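Local coordinates for protein putative oxidoreductase (Magnetospirillum magnetotacticum, PDB 3C1A) that is probably an NAD(P)-dependent oxidoreductase of the GFO/IDH/MocA family, though its substrate is not established, at residues Arg186-Thr191 with Leu213-Val218; Ile145-Ala150 with Phe237-Thr242; Ser153-His158 with Ile222-Thr227. One frame throughout, in Å; residues are numbered along the deposited sequence.

Contact 1 of 3, residues Arg186-Thr191 with Leu213-Val218; sequences RDPDST and LAFSTV
R186 lays its guanidinium against the start of F215, whose CA lies 3.6 Å above the guanidinium plane. With CG between the backbone N and the carbonyl carbon (chi1 49°) and a bend at chi3, the chain doubles back, and NE and NH2 both grip the carbonyl O of D187. NH1 reaches across in plane to S216 OG at 3.2 Å, while NH2 forms a salt bridge with D189 OD1. Losing the guanidinium to an alanine here is likely to leave D189 OD1 without its salt-bridge partner and S216 OG without this donor. D187 points away, its OD1 making a salt bridge with R306 of helix 301-314. P188, rigid and apolar, sets its CB over the face of the F215 ring, 4.3 Å from the centroid, in a CH-pi contact. D189 N donates to A214 O (2.7 Å); S216 N approaches OD2 so closely that the geometry is doubtful. S190 O accepts from A214 N at 2.8 Å, fairly straight (167°). T191 rests CG2 on L213 CD1. Set together against A214, D189 and S190 make a classic beta bulge in the hairpin of strands 190-201 and 204-215, and a type II' turn, F215 to V218, leads to strand 218-225.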
ATOM      1  N   ARG A 186      -6.497 -11.075  11.022  1.00 16.20           N
ATOM      2  CA  ARG A 186      -7.927 -11.301  10.979  1.00 17.37           C
ATOM      3  C   ARG A 186      -8.609 -10.005  10.669  1.00 14.36           C
ATOM      4  O   ARG A 186      -7.982  -8.947  10.673  1.00 14.20           O
ATOM      5  CB  ARG A 186      -8.438 -11.822  12.330  1.00 17.11           C
ATOM      6  CG  ARG A 186      -7.960 -11.009  13.512  1.00 19.66           C
ATOM      7  CD  ARG A 186      -8.759 -11.252  14.797  1.00 25.78           C
ATOM      8  NE  ARG A 186     -10.067 -10.635  14.673  1.00 32.79           N
ATOM      9  CZ  ARG A 186     -10.917 -10.381  15.655  1.00 35.86           C
ATOM     10  NH1 ARG A 186     -10.651 -10.689  16.928  1.00 33.16           N
ATOM     11  NH2 ARG A 186     -12.061  -9.798  15.344  1.00 34.30           N
ATOM     12  N   ASP A 187      -9.912 -10.070  10.462  1.00 15.17           N
ATOM     13  CA  ASP A 187     -10.694  -8.886  10.198  1.00 18.49           C
ATOM     14  C   ASP A 187     -11.295  -8.300  11.486  1.00 18.25           C
ATOM     15  O   ASP A 187     -11.549  -9.003  12.443  1.00 19.63           O
ATOM     16  CB  ASP A 187     -11.822  -9.216   9.222  1.00 18.15           C
ATOM     17  CG  ASP A 187     -11.340  -9.354   7.784  1.00 25.05           C
ATOM     18  OD1 ASP A 187     -10.240  -8.862   7.440  1.00 18.43           O
ATOM     19  OD2 ASP A 187     -12.083  -9.966   6.991  1.00 30.85           O
ATOM     20  N   PRO A 188     -11.568  -7.002  11.495  1.00 18.64           N
ATOM     21  CA  PRO A 188     -12.160  -6.422  12.700  1.00 15.76           C
ATOM     22  C   PRO A 188     -13.606  -6.852  12.986  1.00 19.00           C
ATOM     23  O   PRO A 188     -14.372  -7.128  12.063  1.00 16.85           O
ATOM     24  CB  PRO A 188     -12.055  -4.906  12.455  1.00 14.54           C
ATOM     25  CG  PRO A 188     -11.936  -4.765  10.953  1.00 18.89           C
ATOM     26  CD  PRO A 188     -11.248  -5.997  10.467  1.00 16.76           C
ATOM     27  N   ASP A 189     -13.939  -6.909  14.272  1.00 19.06           N
ATOM     28  CA  ASP A 189     -15.314  -7.119  14.752  1.00 21.84           C
ATOM     29  C   ASP A 189     -16.138  -5.900  14.474  1.00 24.19           C
ATOM     30  O   ASP A 189     -17.325  -6.002  14.278  1.00 24.57           O
ATOM     31  CB  ASP A 189     -15.347  -7.299  16.279  1.00 23.69           C
ATOM     32  CG  ASP A 189     -14.498  -8.415  16.735  1.00 27.42           C
ATOM     33  OD1 ASP A 189     -14.745  -9.554  16.302  1.00 39.90           O
ATOM     34  OD2 ASP A 189     -13.557  -8.160  17.504  1.00 35.70           O
ATOM     35  N   SER A 190     -15.504  -4.727  14.571  1.00 25.27           N
ATOM     36  CA  SER A 190     -16.153  -3.473  14.200  1.00 24.17           C
ATOM     37  C   SER A 190     -15.183  -2.442  13.644  1.00 21.96           C
ATOM     38  O   SER A 190     -13.976  -2.442  13.954  1.00 18.60           O
ATOM     39  CB  SER A 190     -16.907  -2.877  15.387  1.00 25.12           C
ATOM     40  OG  SER A 190     -16.006  -2.594  16.417  1.00 27.01           O
ATOM     41  N   THR A 191     -15.758  -1.558  12.826  1.00 22.54           N
ATOM     42  CA  THR A 191     -15.048  -0.498  12.128  1.00 22.83           C
ATOM     43  C   THR A 191     -15.942   0.741  12.137  1.00 21.26           C
ATOM     44  O   THR A 191     -17.134   0.654  11.805  1.00 21.22           O
ATOM     45  CB  THR A 191     -14.828  -0.867  10.666  1.00 23.74           C
ATOM     46  OG1 THR A 191     -14.355  -2.205  10.581  1.00 29.69           O
ATOM     47  CG2 THR A 191     -13.822   0.048  10.041  1.00 31.62           C
ATOM     48  N   LEU A 213     -10.812   0.344  14.550  1.00 15.34           N
ATOM     49  CA  LEU A 213     -11.009  -1.052  14.153  1.00 15.35           C
ATOM     50  C   LEU A 213     -10.849  -1.889  15.403  1.00 14.54           C
ATOM     51  O   LEU A 213      -9.799  -1.834  16.037  1.00 12.81           O
ATOM     52  CB  LEU A 213      -9.936  -1.479  13.137  1.00 15.58           C
ATOM     53  CG  LEU A 213     -10.029  -0.989  11.674  1.00 23.53           C
ATOM     54  CD1 LEU A 213     -10.165   0.509  11.577  1.00 25.31           C
ATOM     55  CD2 LEU A 213      -8.828  -1.473  10.847  1.00 18.83           C
ATOM     56  N   ALA A 214     -11.898  -2.623  15.786  1.00 13.25           N
ATOM     57  CA  ALA A 214     -11.871  -3.446  17.002  1.00 14.18           C
ATOM     58  C   ALA A 214     -11.622  -4.917  16.701  1.00 12.76           C
ATOM     59  O   ALA A 214     -12.227  -5.521  15.802  1.00 14.79           O
ATOM     60  CB  ALA A 214     -13.186  -3.262  17.817  1.00 15.54           C
ATOM     61  N   PHE A 215     -10.707  -5.494  17.464  1.00 15.39           N
ATOM     62  CA  PHE A 215     -10.335  -6.897  17.341  1.00 16.03           C
ATOM     63  C   PHE A 215     -10.473  -7.509  18.721  1.00 16.74           C
ATOM     64  O   PHE A 215      -9.538  -7.530  19.500  1.00 15.46           O
ATOM     65  CB  PHE A 215      -8.905  -7.023  16.894  1.00 15.09           C
ATOM     66  CG  PHE A 215      -8.638  -6.414  15.564  1.00 16.05           C
ATOM     67  CD1 PHE A 215      -8.292  -5.075  15.453  1.00 16.11           C
ATOM     68  CD2 PHE A 215      -8.670  -7.201  14.421  1.00 16.05           C
ATOM     69  CE1 PHE A 215      -8.037  -4.504  14.228  1.00 11.73           C
ATOM     70  CE2 PHE A 215      -8.394  -6.646  13.184  1.00 16.87           C
ATOM     71  CZ  PHE A 215      -8.078  -5.283  13.090  1.00  8.93           C
ATOM     72  N   SER A 216     -11.670  -7.997  18.982  1.00 17.87           N
ATOM     73  CA  SER A 216     -12.129  -8.381  20.307  1.00 22.30           C
ATOM     74  C   SER A 216     -11.826  -7.261  21.291  1.00 24.65           C
ATOM     75  O   SER A 216     -12.452  -6.188  21.193  1.00 27.34           O
ATOM     76  CB  SER A 216     -11.560  -9.736  20.691  1.00 23.54           C
ATOM     77  OG  SER A 216     -12.083 -10.710  19.804  1.00 33.48           O
ATOM     78  N   THR A 217     -10.864  -7.464  22.195  1.00 24.49           N
ATOM     79  CA  THR A 217     -10.569  -6.462  23.222  1.00 25.61           C
ATOM     80  C   THR A 217      -9.460  -5.454  22.837  1.00 23.82           C
ATOM     81  O   THR A 217      -9.043  -4.630  23.673  1.00 25.26           O
ATOM     82  CB  THR A 217     -10.162  -7.140  24.541  1.00 23.50           C
ATOM     83  OG1 THR A 217      -8.928  -7.854  24.352  1.00 28.69           O
ATOM     84  CG2 THR A 217     -11.269  -8.096  25.013  1.00 29.02           C
ATOM     85  N   VAL A 218      -8.997  -5.501  21.586  1.00 20.60           N
ATOM     86  CA  VAL A 218      -7.847  -4.704  21.168  1.00 18.74           C
ATOM     87  C   VAL A 218      -8.361  -3.747  20.103  1.00 19.34           C
ATOM     88  O   VAL A 218      -9.015  -4.193  19.153  1.00 17.09           O
ATOM     89  CB  VAL A 218      -6.733  -5.601  20.564  1.00 17.93           C
ATOM     90  CG1 VAL A 218      -5.599  -4.770  19.956  1.00 15.89           C
ATOM     91  CG2 VAL A 218      -6.203  -6.573  21.587  1.00 21.19           C
TER

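Contact 2 of 3, residues Ile145-Ala150 with Phe237-Thr242; sequences IGPILA and FGEAGT
F237 and A150 exchange backbone hydrogen bonds at a classic beta bulge: F237 O accepts from L149 N at 2.7 Å and, weakly, from A150 N, while F237 N donates to A150 O. Two successive residues thus face one, and the antiparallel register slips between A150 and I148. Further along, P147 O takes the N-H of E239, and I145 O receives that of A240 at 2.9 Å, the donor standing well above the carbonyl plane. Glycines suit this close approach. A CB on G238 would run into I145 O, and one on G241 would strike I145 CG2; G146, with a phi of 72°, lets the chain leave the helix. Around this backbone core the side chains pack. I145 holds CG1 between its backbone N and carbonyl carbon (chi1 65°), which leaves CG2 directed at G241 C, 3.4 Å away, and carries CD1 over G238. On the outer side L149 crosses E239 at about a right angle and rests CD1 on G238 O, its branched end lying against the glycine backbone. E239, extended beyond CG, sets its carboxylate against the P147 ring at a slant, with OE1 3.3 Å from CD. Next to the bulge, A150 CB meets F237 CD2 at 3.9 Å.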
ATOM      1  N   ILE A 145       7.427  -7.778  22.968  1.00 18.82           N
ATOM      2  CA  ILE A 145       6.460  -6.889  23.621  1.00 15.58           C
ATOM      3  C   ILE A 145       5.254  -7.639  24.209  1.00 17.11           C
ATOM      4  O   ILE A 145       4.413  -7.048  24.853  1.00 11.80           O
ATOM      5  CB  ILE A 145       6.039  -5.718  22.696  1.00 16.83           C
ATOM      6  CG1 ILE A 145       5.279  -6.192  21.454  1.00 13.51           C
ATOM      7  CG2 ILE A 145       7.296  -4.908  22.289  1.00 17.26           C
ATOM      8  CD1 ILE A 145       4.248  -5.158  20.909  1.00 16.51           C
ATOM      9  N   GLY A 146       5.152  -8.938  23.966  1.00 17.24           N
ATOM     10  CA  GLY A 146       4.071  -9.714  24.513  1.00 14.38           C
ATOM     11  C   GLY A 146       2.718  -9.450  23.885  1.00 14.95           C
ATOM     12  O   GLY A 146       2.570  -8.689  22.908  1.00 16.72           O
ATOM     13  N   PRO A 147       1.689 -10.039  24.455  1.00 14.96           N
ATOM     14  CA  PRO A 147       0.379  -9.845  23.859  1.00 14.22           C
ATOM     15  C   PRO A 147       0.022  -8.358  23.577  1.00 11.10           C
ATOM     16  O   PRO A 147       0.233  -7.466  24.424  1.00 11.25           O
ATOM     17  CB  PRO A 147      -0.545 -10.501  24.874  1.00 16.07           C
ATOM     18  CG  PRO A 147       0.316 -11.562  25.500  1.00 18.01           C
ATOM     19  CD  PRO A 147       1.648 -10.917  25.635  1.00 17.34           C
ATOM     20  N   ILE A 148      -0.490  -8.111  22.378  1.00 12.95           N
ATOM     21  CA  ILE A 148      -0.874  -6.750  21.926  1.00 13.34           C
ATOM     22  C   ILE A 148      -2.087  -6.254  22.681  1.00 13.41           C
ATOM     23  O   ILE A 148      -3.099  -6.964  22.798  1.00 16.98           O
ATOM     24  CB  ILE A 148      -1.199  -6.719  20.412  1.00 13.67           C
ATOM     25  CG1 ILE A 148       0.042  -7.176  19.634  1.00 12.34           C
ATOM     26  CG2 ILE A 148      -1.738  -5.303  19.977  1.00 12.11           C
ATOM     27  CD1 ILE A 148      -0.154  -7.428  18.136  1.00 10.66           C
ATOM     28  N   LEU A 149      -1.988  -5.024  23.176  1.00 13.84           N
ATOM     29  CA  LEU A 149      -3.105  -4.348  23.884  1.00 13.35           C
ATOM     30  C   LEU A 149      -3.783  -3.273  23.045  1.00 14.59           C
ATOM     31  O   LEU A 149      -4.974  -3.017  23.183  1.00 13.82           O
ATOM     32  CB  LEU A 149      -2.585  -3.661  25.139  1.00 16.60           C
ATOM     33  CG  LEU A 149      -1.807  -4.519  26.132  1.00 20.89           C
ATOM     34  CD1 LEU A 149      -1.038  -3.651  27.139  1.00 21.07           C
ATOM     35  CD2 LEU A 149      -2.793  -5.428  26.783  1.00 24.16           C
ATOM     36  N   ALA A 150      -2.986  -2.619  22.214  1.00 12.69           N
ATOM     37  CA  ALA A 150      -3.423  -1.498  21.407  1.00 12.13           C
ATOM     38  C   ALA A 150      -2.485  -1.271  20.258  1.00 13.41           C
ATOM     39  O   ALA A 150      -1.308  -1.615  20.332  1.00 16.67           O
ATOM     40  CB  ALA A 150      -3.510  -0.227  22.236  1.00 12.28           C
ATOM     41  N   PHE A 237       1.420  -1.488  20.995  1.00 11.67           N
ATOM     42  CA  PHE A 237       1.542  -1.517  22.452  1.00 12.04           C
ATOM     43  C   PHE A 237       1.280  -2.933  22.910  1.00 11.16           C
ATOM     44  O   PHE A 237       0.234  -3.515  22.636  1.00 13.29           O
ATOM     45  CB  PHE A 237       0.549  -0.554  23.137  1.00 14.13           C
ATOM     46  CG  PHE A 237       0.696   0.888  22.714  1.00 14.74           C
ATOM     47  CD1 PHE A 237       1.532   1.757  23.400  1.00 14.05           C
ATOM     48  CD2 PHE A 237      -0.041   1.380  21.644  1.00 14.95           C
ATOM     49  CE1 PHE A 237       1.668   3.063  23.016  1.00  9.65           C
ATOM     50  CE2 PHE A 237       0.084   2.711  21.252  1.00 16.96           C
ATOM     51  CZ  PHE A 237       0.955   3.544  21.921  1.00 12.42           C
ATOM     52  N   GLY A 238       2.220  -3.495  23.640  1.00 15.35           N
ATOM     53  CA  GLY A 238       1.994  -4.813  24.231  1.00 13.53           C
ATOM     54  C   GLY A 238       2.138  -4.797  25.725  1.00 14.39           C
ATOM     55  O   GLY A 238       2.459  -3.769  26.335  1.00 14.80           O
ATOM     56  N   GLU A 239       1.967  -5.966  26.330  1.00 15.47           N
ATOM     57  CA  GLU A 239       2.067  -6.098  27.790  1.00 14.12           C
ATOM     58  C   GLU A 239       3.467  -5.787  28.343  1.00 15.28           C
ATOM     59  O   GLU A 239       3.613  -5.401  29.507  1.00 16.65           O
ATOM     60  CB  GLU A 239       1.730  -7.513  28.220  1.00 13.94           C
ATOM     61  CG  GLU A 239       0.319  -7.909  28.032  1.00 18.83           C
ATOM     62  CD  GLU A 239       0.050  -9.291  28.550  1.00 24.86           C
ATOM     63  OE1 GLU A 239       1.027 -10.051  28.759  1.00 18.74           O
ATOM     64  OE2 GLU A 239      -1.150  -9.616  28.723  1.00 22.72           O
ATOM     65  N   ALA A 240       4.489  -6.007  27.530  1.00 14.66           N
ATOM     66  CA  ALA A 240       5.878  -5.978  27.992  1.00 13.16           C
ATOM     67  C   ALA A 240       6.758  -4.940  27.321  1.00 14.25           C
ATOM     68  O   ALA A 240       7.883  -4.760  27.739  1.00 16.63           O
ATOM     69  CB  ALA A 240       6.498  -7.374  27.834  1.00 14.12           C
ATOM     70  N   GLY A 241       6.230  -4.234  26.326  1.00 14.71           N
ATOM     71  CA  GLY A 241       6.986  -3.250  25.546  1.00 15.87           C
ATOM     72  C   GLY A 241       6.081  -2.608  24.509  1.00 12.93           C
ATOM     73  O   GLY A 241       4.920  -2.940  24.412  1.00 12.90           O
ATOM     74  N   THR A 242       6.611  -1.625  23.805  1.00 13.78           N
ATOM     75  CA  THR A 242       5.877  -0.885  22.773  1.00 12.17           C
ATOM     76  C   THR A 242       6.844  -0.781  21.593  1.00 15.73           C
ATOM     77  O   THR A 242       8.003  -0.419  21.789  1.00 13.43           O
ATOM     78  CB  THR A 242       5.501   0.524  23.275  1.00 11.41           C
ATOM     79  OG1 THR A 242       4.727   0.425  24.497  1.00 14.14           O
ATOM     80  CG2 THR A 242       4.705   1.293  22.207  1.00  9.68           C
TER

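Contact 3 of 3, residues Ser153-His158 with Ile222-Thr227; sequences SEAGNH and IRLCNT
S153 and I222 open a parallel pairing that runs in step through G156 and C225, the strand axes 4.7 Å apart and only 10° from parallel. The hydrogen bonds alternate as parallel strands require: R223 N donates to S153 O, R223 O accepts from A155 N at 3.0 Å, A155 O takes C225 N, and C225 O takes N157 N, the last two longer at 3.3 Å. G156 CA lies 3.2 Å from C225 O in a CA-H...O contact. A water donates to R223 O at 2.7 Å.

On one face E154 and R223 run alongside each other in the same direction. Both place CG anti to the backbone N (chi1 -170° in E154) and stretch outward, which brings R223 NH1 to 2.9 Å from E154 OE2 in a salt bridge. The oxygen sits at the guanidinium edge, near its plane, yet is itself met from above the carboxylate plane, the two planes being 59° apart. Each charge has a second mate in a flanking strand: R233 for E154 and D208 for R223. E154 is buried, so its two arginine partners probably offset the cost of burying its charge.

The other face carries S153, I222, A155 and L224; A155 CB approaches L224 CD2 at 4.3 Å, and D176 of helix 168-184 touches both. Beyond C225, the N226 amide reaches G207 and E205 in the neighbouring strand, while H158 rests CE1 against T227 O and binds D229. This is the one parallel pair, in the interior of the otherwise antiparallel sheet of the GFO/IDH/MocA C-terminal domain.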
ATOM      1  N   SER A 153      -1.787   4.530  14.760  0.50 13.83           N
ATOM      2  CA  SER A 153      -0.976   5.141  13.700  0.50 12.16           C
ATOM      3  C   SER A 153      -1.448   6.550  13.394  0.50 12.08           C
ATOM      4  O   SER A 153      -2.586   6.927  13.701  0.50  9.79           O
ATOM      5  CB  SER A 153      -1.003   4.294  12.428  0.50 10.28           C
ATOM      6  OG  SER A 153      -2.314   4.248  11.878  0.50  2.39           O
ATOM      7  N   GLU A 154      -0.534   7.310  12.802  1.00 13.64           N
ATOM      8  CA  GLU A 154      -0.771   8.675  12.361  1.00 13.32           C
ATOM      9  C   GLU A 154      -0.022   8.957  11.050  1.00 11.64           C
ATOM     10  O   GLU A 154       1.234   8.735  10.934  1.00 15.55           O
ATOM     11  CB  GLU A 154      -0.266   9.645  13.430  1.00 11.65           C
ATOM     12  CG  GLU A 154      -0.667  11.068  13.192  1.00 12.17           C
ATOM     13  CD  GLU A 154      -0.196  11.949  14.325  1.00 24.09           C
ATOM     14  OE1 GLU A 154       1.017  12.162  14.455  1.00 21.54           O
ATOM     15  OE2 GLU A 154      -1.049  12.385  15.110  1.00 27.67           O
ATOM     16  N   ALA A 155      -0.783   9.481  10.088  1.00 13.14           N
ATOM     17  CA  ALA A 155      -0.280   9.918   8.775  1.00 12.90           C
ATOM     18  C   ALA A 155      -0.722  11.355   8.567  1.00 13.72           C
ATOM     19  O   ALA A 155      -1.905  11.662   8.615  1.00 11.83           O
ATOM     20  CB  ALA A 155      -0.834   9.063   7.656  1.00 10.71           C
ATOM     21  N   GLY A 156       0.229  12.245   8.321  1.00 15.28           N
ATOM     22  CA  GLY A 156      -0.132  13.637   8.161  1.00 16.52           C
ATOM     23  C   GLY A 156       0.602  14.301   7.032  1.00 13.91           C
ATOM     24  O   GLY A 156       1.670  13.859   6.646  1.00 16.82           O
ATOM     25  N   ASN A 157       0.012  15.378   6.510  1.00 15.13           N
ATOM     26  CA  ASN A 157       0.680  16.252   5.562  1.00 12.47           C
ATOM     27  C   ASN A 157      -0.172  17.483   5.329  1.00 14.26           C
ATOM     28  O   ASN A 157      -1.332  17.530   5.721  1.00 13.56           O
ATOM     29  CB  ASN A 157       0.882  15.537   4.216  1.00 16.16           C
ATOM     30  CG  ASN A 157       2.142  15.992   3.477  1.00 17.79           C
ATOM     31  OD1 ASN A 157       2.697  17.045   3.745  1.00 20.21           O
ATOM     32  ND2 ASN A 157       2.591  15.177   2.552  1.00 27.27           N
ATOM     33  N   HIS A 158       0.380  18.469   4.633  1.00 14.87           N
ATOM     34  CA  HIS A 158      -0.440  19.584   4.159  1.00 17.77           C
ATOM     35  C   HIS A 158      -1.022  19.328   2.780  1.00 17.96           C
ATOM     36  O   HIS A 158      -0.354  19.564   1.782  1.00 21.87           O
ATOM     37  CB  HIS A 158       0.389  20.860   4.194  1.00 15.26           C
ATOM     38  CG  HIS A 158       0.594  21.369   5.577  1.00 16.45           C
ATOM     39  ND1 HIS A 158      -0.442  21.870   6.338  1.00 14.67           N
ATOM     40  CD2 HIS A 158       1.697  21.416   6.352  1.00 14.29           C
ATOM     41  CE1 HIS A 158       0.023  22.212   7.528  1.00 19.71           C
ATOM     42  NE2 HIS A 158       1.325  21.964   7.555  1.00 16.55           N
ATOM     43  N   ILE A 222      -6.477   4.675  13.784  1.00 10.83           N
ATOM     44  CA  ILE A 222      -5.727   5.151  12.638  1.00  9.48           C
ATOM     45  C   ILE A 222      -6.092   6.591  12.367  1.00 11.44           C
ATOM     46  O   ILE A 222      -7.194   6.862  11.923  1.00 13.24           O
ATOM     47  CB  ILE A 222      -6.088   4.322  11.394  1.00  7.40           C
ATOM     48  CG1 ILE A 222      -5.645   2.860  11.570  1.00 10.96           C
ATOM     49  CG2 ILE A 222      -5.612   4.981  10.080  1.00  8.01           C
ATOM     50  CD1 ILE A 222      -6.227   1.906  10.448  1.00  9.42           C
ATOM     51  N   ARG A 223      -5.166   7.500  12.619  1.00 13.17           N
ATOM     52  CA  ARG A 223      -5.422   8.922  12.375  1.00 14.05           C
ATOM     53  C   ARG A 223      -4.846   9.389  11.019  1.00  9.29           C
ATOM     54  O   ARG A 223      -3.676   9.159  10.717  1.00 15.11           O
ATOM     55  CB  ARG A 223      -4.886   9.779  13.517  1.00 14.16           C
ATOM     56  CG  ARG A 223      -5.424  11.226  13.495  1.00 16.37           C
ATOM     57  CD  ARG A 223      -4.525  12.190  14.225  1.00 15.69           C
ATOM     58  NE  ARG A 223      -4.998  13.561  14.072  1.00 16.56           N
ATOM     59  CZ  ARG A 223      -4.252  14.642  14.301  1.00 16.67           C
ATOM     60  NH1 ARG A 223      -2.994  14.545  14.732  1.00 19.58           N
ATOM     61  NH2 ARG A 223      -4.787  15.847  14.127  1.00 17.22           N
ATOM     62  N   LEU A 224      -5.723  10.022  10.230  1.00 12.82           N
ATOM     63  CA  LEU A 224      -5.436  10.635   8.926  1.00 10.77           C
ATOM     64  C   LEU A 224      -5.873  12.111   8.979  1.00  8.80           C
ATOM     65  O   LEU A 224      -7.072  12.411   9.188  1.00 13.55           O
ATOM     66  CB  LEU A 224      -6.212   9.948   7.797  1.00 11.69           C
ATOM     67  CG  LEU A 224      -6.350   8.419   7.820  1.00 11.14           C
ATOM     68  CD1 LEU A 224      -7.390   7.886   6.797  1.00 11.56           C
ATOM     69  CD2 LEU A 224      -4.968   7.754   7.634  1.00  7.81           C
ATOM     70  N   CYS A 225      -4.909  12.993   8.784  1.00 11.82           N
ATOM     71  CA  CYS A 225      -5.096  14.440   8.793  1.00 11.27           C
ATOM     72  C   CYS A 225      -4.230  15.165   7.747  1.00 12.14           C
ATOM     73  O   CYS A 225      -2.997  15.060   7.758  1.00 12.73           O
ATOM     74  CB  CYS A 225      -4.812  14.962  10.166  1.00  9.35           C
ATOM     75  SG  CYS A 225      -4.965  16.762  10.234  1.00 14.29           S
ATOM     76  N   ASN A 226      -4.895  15.855   6.813  1.00 14.09           N
ATOM     77  CA  ASN A 226      -4.212  16.522   5.695  1.00 13.58           C
ATOM     78  C   ASN A 226      -4.038  18.040   5.909  1.00 16.78           C
ATOM     79  O   ASN A 226      -3.822  18.802   4.944  1.00 15.17           O
ATOM     80  CB  ASN A 226      -4.867  16.220   4.341  1.00 13.15           C
ATOM     81  CG  ASN A 226      -6.297  16.775   4.209  1.00 12.67           C
ATOM     82  OD1 ASN A 226      -6.866  17.270   5.171  1.00 13.26           O
ATOM     83  ND2 ASN A 226      -6.871  16.674   3.006  1.00  9.22           N
ATOM     84  N   THR A 227      -4.067  18.459   7.182  1.00 17.86           N
ATOM     85  CA  THR A 227      -3.872  19.858   7.536  1.00 16.69           C
ATOM     86  C   THR A 227      -2.733  20.048   8.545  1.00 16.99           C
ATOM     87  O   THR A 227      -2.732  21.021   9.271  1.00 19.30           O
ATOM     88  CB  THR A 227      -5.187  20.468   8.051  1.00 18.56           C
ATOM     89  OG1 THR A 227      -5.655  19.759   9.208  1.00 21.10           O
ATOM     90  CG2 THR A 227      -6.265  20.401   6.994  1.00 16.22           C
TER
HETATM   91  O   HOH W   1      -2.374   6.829  10.132  1.00 15.92           O

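Overall arrangement
All three contacts belong to the mixed eight-stranded sheet of the C-terminal domain, separate from the parallel Rossmann sheet that presumably binds NAD(P). Strand 148-158 serves two of them: its beginning pairs with 229-238 in contact 2, its later part with 218-225 in contact 3. Contact 1 lies toward the edge, where 190-201 borders 204-215. Along the chain the closures are concentric, with contact 1 innermost, then contact 3, then contact 2. Their centres stand about 16 Å (1 and 2), 21 Å (1 and 3) and 24 Å (2 and 3) apart. V218 packs on the backbone of I148 and L149, and L213 on I222, while continuous strand pairing unites the three in one sheet.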